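Local coordinates for protein glycosyl transferase family 9 (Veillonella parvula, PDB 3TOV) that probably transfers a sugar, perhaps a heptose, from a nucleotide-activated donor to an acceptor, at residues I23-A35 with L147-H161. Numbering follows the deposited sequence.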
loop_
_atom_site.group_PDB
_atom_site.type_symbol
_atom_site.label_atom_id
_atom_site.label_comp_id
_atom_site.label_asym_id
_atom_site.label_seq_id
_atom_site.Cartn_x
_atom_site.Cartn_y
_atom_site.Cartn_z
ATOM N N ILE A 23 -2.630 -0.530 3.805
ATOM C CA ILE A 23 -3.400 0.231 2.831
ATOM C C ILE A 23 -4.445 -0.661 2.159
ATOM O O ILE A 23 -5.540 -0.210 1.810
ATOM C CB ILE A 23 -2.477 0.898 1.813
ATOM C CG1 ILE A 23 -1.515 1.839 2.563
ATOM C CG2 ILE A 23 -3.289 1.616 0.753
ATOM C CD1 ILE A 23 -0.310 2.315 1.754
ATOM N N LEU A 24 -4.108 -1.941 2.025
ATOM C CA LEU A 24 -4.988 -2.930 1.407
ATOM C C LEU A 24 -6.201 -3.290 2.261
ATOM O O LEU A 24 -7.137 -3.924 1.778
ATOM C CB LEU A 24 -4.204 -4.201 1.082
ATOM C CG LEU A 24 -3.162 -4.040 -0.018
ATOM C CD1 LEU A 24 -2.293 -5.267 -0.095
ATOM C CD2 LEU A 24 -3.875 -3.792 -1.322
ATOM N N THR A 25 -6.176 -2.906 3.533
ATOM C CA THR A 25 -7.315 -3.137 4.412
ATOM C C THR A 25 -8.283 -1.974 4.300
ATOM O O THR A 25 -9.330 -1.951 4.951
ATOM C CB THR A 25 -6.896 -3.252 5.885
ATOM O OG1 THR A 25 -6.424 -1.979 6.361
ATOM C CG2 THR A 25 -5.814 -4.295 6.056
ATOM N N THR A 26 -7.930 -1.003 3.472
ATOM C CA THR A 26 -8.655 0.253 3.453
ATOM C C THR A 26 -10.015 0.216 2.717
ATOM O O THR A 26 -10.957 0.916 3.125
ATOM C CB THR A 26 -7.743 1.402 2.959
ATOM O OG1 THR A 26 -8.061 2.601 3.675
ATOM C CG2 THR A 26 -7.881 1.626 1.459
ATOM N N PRO A 27 -10.127 -0.605 1.648
ATOM C CA PRO A 27 -11.392 -0.775 0.920
ATOM C C PRO A 27 -12.385 -1.624 1.725
ATOM O O PRO A 27 -13.593 -1.370 1.725
ATOM C CB PRO A 27 -10.966 -1.533 -0.346
ATOM C CG PRO A 27 -9.491 -1.458 -0.398
ATOM C CD PRO A 27 -9.056 -1.397 1.022
ATOM N N PHE A 28 -11.861 -2.645 2.390
ATOM C CA PHE A 28 -12.597 -3.359 3.422
ATOM C C PHE A 28 -13.234 -2.396 4.453
ATOM O O PHE A 28 -14.371 -2.588 4.911
ATOM C CB PHE A 28 -11.635 -4.337 4.097
ATOM C CG PHE A 28 -12.076 -4.808 5.443
ATOM C CD1 PHE A 28 -12.631 -6.064 5.601
ATOM C CD2 PHE A 28 -11.917 -4.004 6.558
ATOM C CE1 PHE A 28 -13.031 -6.506 6.849
ATOM C CE2 PHE A 28 -12.319 -4.440 7.807
ATOM C CZ PHE A 28 -12.874 -5.693 7.954
ATOM N N LEU A 29 -12.497 -1.353 4.812
ATOM C CA LEU A 29 -12.980 -0.393 5.791
ATOM C C LEU A 29 -14.091 0.489 5.268
ATOM O O LEU A 29 -14.844 1.081 6.053
ATOM C CB LEU A 29 -11.842 0.496 6.246
ATOM C CG LEU A 29 -11.078 -0.043 7.429
ATOM C CD1 LEU A 29 -9.947 0.897 7.705
ATOM C CD2 LEU A 29 -12.033 -0.125 8.591
ATOM N N GLU A 30 -14.152 0.624 3.948
ATOM C CA GLU A 30 -15.233 1.365 3.322
ATOM C C GLU A 30 -16.460 0.478 3.321
ATOM O O GLU A 30 -17.562 0.917 3.657
ATOM C CB GLU A 30 -14.881 1.743 1.895
ATOM C CG GLU A 30 -16.061 2.284 1.108
ATOM C CD GLU A 30 -15.752 2.476 -0.382
ATOM O OE1 GLU A 30 -14.743 1.909 -0.869
ATOM O OE2 GLU A 30 -16.517 3.203 -1.062
ATOM N N VAL A 31 -16.253 -0.780 2.945
ATOM C CA VAL A 31 -17.327 -1.760 2.892
ATOM C C VAL A 31 -17.939 -1.962 4.275
ATOM O O VAL A 31 -19.162 -2.071 4.423
ATOM C CB VAL A 31 -16.818 -3.095 2.328
ATOM C CG1 VAL A 31 -17.833 -4.193 2.543
ATOM C CG2 VAL A 31 -16.535 -2.943 0.873
ATOM N N LEU A 32 -17.080 -1.997 5.289
ATOM C CA LEU A 32 -17.549 -2.139 6.650
ATOM C C LEU A 32 -18.480 -0.999 6.958
ATOM O O LEU A 32 -19.635 -1.204 7.275
ATOM C CB LEU A 32 -16.388 -2.092 7.622
ATOM C CG LEU A 32 -16.890 -2.091 9.065
ATOM C CD1 LEU A 32 -17.667 -3.375 9.339
ATOM C CD2 LEU A 32 -15.758 -1.919 10.067
ATOM N N ARG A 33 -17.967 0.215 6.851
ATOM C CA ARG A 33 -18.743 1.402 7.193
ATOM C C ARG A 33 -20.062 1.512 6.391
ATOM O O ARG A 33 -21.003 2.199 6.809
ATOM C CB ARG A 33 -17.866 2.659 7.053
ATOM C CG ARG A 33 -18.614 3.988 7.094
ATOM C CD ARG A 33 -19.307 4.228 8.408
ATOM N NE ARG A 33 -18.360 4.580 9.451
ATOM C CZ ARG A 33 -18.565 4.343 10.740
ATOM N NH1 ARG A 33 -17.643 4.694 11.633
ATOM N NH2 ARG A 33 -19.689 3.747 11.131
ATOM N N LYS A 34 -20.139 0.825 5.256
ATOM C CA LYS A 34 -21.354 0.852 4.450
ATOM C C LYS A 34 -22.447 0.038 5.127
ATOM O O LYS A 34 -23.612 0.451 5.179
ATOM C CB LYS A 34 -21.085 0.277 3.062
ATOM C CG LYS A 34 -21.637 1.117 1.931
ATOM C CD LYS A 34 -21.669 0.342 0.629
ATOM C CE LYS A 34 -20.293 0.182 0.015
ATOM N NZ LYS A 34 -20.438 -0.418 -1.343
ATOM N N ALA A 35 -22.045 -1.124 5.639
ATOM C CA ALA A 35 -22.935 -2.054 6.331
ATOM C C ALA A 35 -23.082 -1.704 7.807
ATOM O O ALA A 35 -23.850 -2.341 8.525
ATOM C CB ALA A 35 -22.422 -3.477 6.182
ATOM N N LEU A 147 -15.925 -9.991 5.656
ATOM C CA LEU A 147 -17.232 -9.356 5.709
ATOM C C LEU A 147 -18.333 -10.168 5.006
ATOM O O LEU A 147 -19.463 -10.243 5.502
ATOM C CB LEU A 147 -17.143 -7.943 5.135
ATOM C CG LEU A 147 -17.066 -6.893 6.241
ATOM C CD1 LEU A 147 -16.289 -7.458 7.395
ATOM C CD2 LEU A 147 -16.452 -5.590 5.774
ATOM N N GLU A 148 -18.007 -10.771 3.864
ATOM C CA GLU A 148 -18.948 -11.622 3.154
ATOM C C GLU A 148 -19.228 -12.906 3.928
ATOM O O GLU A 148 -20.369 -13.378 3.972
ATOM C CB GLU A 148 -18.422 -11.962 1.767
ATOM C CG GLU A 148 -18.553 -10.833 0.766
ATOM C CD GLU A 148 -17.669 -11.037 -0.458
ATOM O OE1 GLU A 148 -16.912 -12.037 -0.496
ATOM O OE2 GLU A 148 -17.729 -10.191 -1.378
ATOM N N GLN A 149 -18.192 -13.477 4.539
ATOM C CA GLN A 149 -18.381 -14.639 5.411
ATOM C C GLN A 149 -19.308 -14.278 6.575
ATOM O O GLN A 149 -20.006 -15.140 7.120
ATOM C CB GLN A 149 -17.035 -15.178 5.915
ATOM C CG GLN A 149 -16.135 -15.647 4.787
ATOM C CD GLN A 149 -14.980 -16.498 5.256
ATOM O OE1 GLN A 149 -15.097 -17.284 6.194
ATOM N NE2 GLN A 149 -13.847 -16.342 4.598
ATOM N N LEU A 150 -19.317 -12.997 6.938
ATOM C CA LEU A 150 -20.241 -12.497 7.949
ATOM C C LEU A 150 -21.612 -12.102 7.384
ATOM O O LEU A 150 -22.512 -11.704 8.128
ATOM C CB LEU A 150 -19.625 -11.322 8.699
ATOM C CG LEU A 150 -18.394 -11.669 9.523
ATOM C CD1 LEU A 150 -18.022 -10.490 10.375
ATOM C CD2 LEU A 150 -18.656 -12.875 10.383
ATOM N N GLY A 151 -21.776 -12.205 6.073
ATOM C CA GLY A 151 -23.073 -11.969 5.469
ATOM C C GLY A 151 -23.217 -10.653 4.728
ATOM O O GLY A 151 -24.313 -10.283 4.309
ATOM N N VAL A 152 -22.123 -9.933 4.555
ATOM C CA VAL A 152 -22.196 -8.710 3.778
ATOM C C VAL A 152 -22.435 -9.025 2.296
ATOM O O VAL A 152 -22.096 -10.110 1.813
ATOM C CB VAL A 152 -20.953 -7.836 3.995
ATOM C CG1 VAL A 152 -20.744 -6.885 2.824
ATOM C CG2 VAL A 152 -21.092 -7.076 5.296
ATOM N N THR A 153 -23.033 -8.078 1.583
ATOM C CA THR A 153 -23.497 -8.325 0.228
ATOM C C THR A 153 -23.033 -7.222 -0.705
ATOM O O THR A 153 -22.501 -7.482 -1.782
ATOM C CB THR A 153 -25.026 -8.371 0.217
ATOM O OG1 THR A 153 -25.465 -9.404 1.103
ATOM C CG2 THR A 153 -25.579 -8.613 -1.186
ATOM N N ASP A 154 -23.254 -5.987 -0.277
ATOM C CA ASP A 154 -22.777 -4.819 -0.993
ATOM C C ASP A 154 -21.264 -4.634 -0.740
ATOM O O ASP A 154 -20.839 -4.215 0.348
ATOM C CB ASP A 154 -23.572 -3.603 -0.523
ATOM C CG ASP A 154 -23.293 -2.367 -1.343
ATOM O OD1 ASP A 154 -22.161 -2.227 -1.871
ATOM O OD2 ASP A 154 -24.221 -1.534 -1.451
ATOM N N THR A 155 -20.446 -4.961 -1.735
ATOM C CA THR A 155 -19.006 -4.939 -1.532
ATOM C C THR A 155 -18.322 -3.944 -2.472
ATOM O O THR A 155 -17.114 -3.723 -2.396
ATOM C CB THR A 155 -18.382 -6.356 -1.665
ATOM O OG1 THR A 155 -18.576 -6.854 -2.991
ATOM C CG2 THR A 155 -19.022 -7.315 -0.683
ATOM N N SER A 156 -19.117 -3.329 -3.336
ATOM C CA SER A 156 -18.623 -2.382 -4.321
ATOM C C SER A 156 -17.866 -1.231 -3.696
ATOM O O SER A 156 -18.468 -0.213 -3.374
ATOM C CB SER A 156 -19.809 -1.791 -5.061
ATOM O OG SER A 156 -20.847 -1.481 -4.141
ATOM N N ASN A 157 -16.554 -1.362 -3.546
ATOM C CA ASN A 157 -15.764 -0.279 -2.979
ATOM C C ASN A 157 -15.064 0.543 -4.052
ATOM O O ASN A 157 -15.088 0.178 -5.221
ATOM C CB ASN A 157 -14.727 -0.838 -2.019
ATOM C CG ASN A 157 -13.571 -1.482 -2.738
ATOM O OD1 ASN A 157 -12.607 -0.810 -3.118
ATOM N ND2 ASN A 157 -13.653 -2.794 -2.930
ATOM N N SER A 158 -14.412 1.633 -3.644
ATOM C CA SER A 158 -13.742 2.542 -4.577
ATOM C C SER A 158 -12.221 2.594 -4.435
ATOM O O SER A 158 -11.607 3.654 -4.532
ATOM C CB SER A 158 -14.307 3.939 -4.427
ATOM O OG SER A 158 -14.618 4.166 -3.076
ATOM N N GLY A 159 -11.611 1.439 -4.227
ATOM C CA GLY A 159 -10.170 1.342 -4.284
ATOM C C GLY A 159 -9.523 1.745 -2.989
ATOM O O GLY A 159 -10.203 2.081 -2.022
ATOM N N LEU A 160 -8.195 1.685 -2.981
ATOM C CA LEU A 160 -7.395 2.149 -1.857
ATOM C C LEU A 160 -7.477 3.666 -1.707
ATOM O O LEU A 160 -7.672 4.414 -2.678
ATOM C CB LEU A 160 -5.943 1.740 -2.038
ATOM C CG LEU A 160 -5.687 0.371 -2.654
ATOM C CD1 LEU A 160 -4.202 0.213 -2.938
ATOM C CD2 LEU A 160 -6.160 -0.731 -1.750
ATOM N N HIS A 161 -7.303 4.114 -0.476
ATOM C CA HIS A 161 -7.519 5.508 -0.142
ATOM C C HIS A 161 -6.647 5.914 1.043
ATOM O O HIS A 161 -6.526 5.181 2.021
ATOM C CB HIS A 161 -8.993 5.719 0.196
ATOM C CG HIS A 161 -9.339 7.131 0.530
ATOM N ND1 HIS A 161 -10.180 7.463 1.571
ATOM C CD2 HIS A 161 -8.964 8.300 -0.040
ATOM C CE1 HIS A 161 -10.307 8.777 1.630
ATOM N NE2 HIS A 161 -9.579 9.308 0.664
#
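A polar clamp, E30 with S158 and K34 with D154 and S156, beside an apolar seam of V31 and F28 on L147, fastens the last turn of helix 139-149 and the loop that follows it along helix 26-35 in the N-terminal domain. CG trans to N (chi1 169°) and a straight chain carry the E30 carboxylate out to S158. There S158 N gives a nearly straight bond (164°) to the syn lone pair of OE1 at 2.8 Å. S158 OG binds E30 OE2 at 2.9 Å. With an alanine here, S158 N and OG would probably both lose their acceptor and the loop would be held less firmly to the helix. One turn on, K34 NZ forms a salt bridge with D154 OD1 (2.6 Å) and bonds to S156 O (2.8 Å); S156 OG meets OD1 from the opposite face of that carboxylate. Helix 26-35 connects strands 10-14 and 40-46 in a right-handed beta-alpha-beta crossover of the first Rossmann-like domain of a GT-B fold, and the loop of 147-161 runs alongside this helix. L147 CD2 lies over the F28 ring, 4.1 Å from its centroid, in a CH-pi contact, while V31 CG1 packs on L147 CD2 and V152 CG1. Farther along, N157 OD1 closes an Asx turn onto G159 N as ND2 bonds to Y298 OH. L160 CD2 rests 3.7 Å from P27 CG, and L160 also touches helix 271-277 of the second Rossmann-like domain.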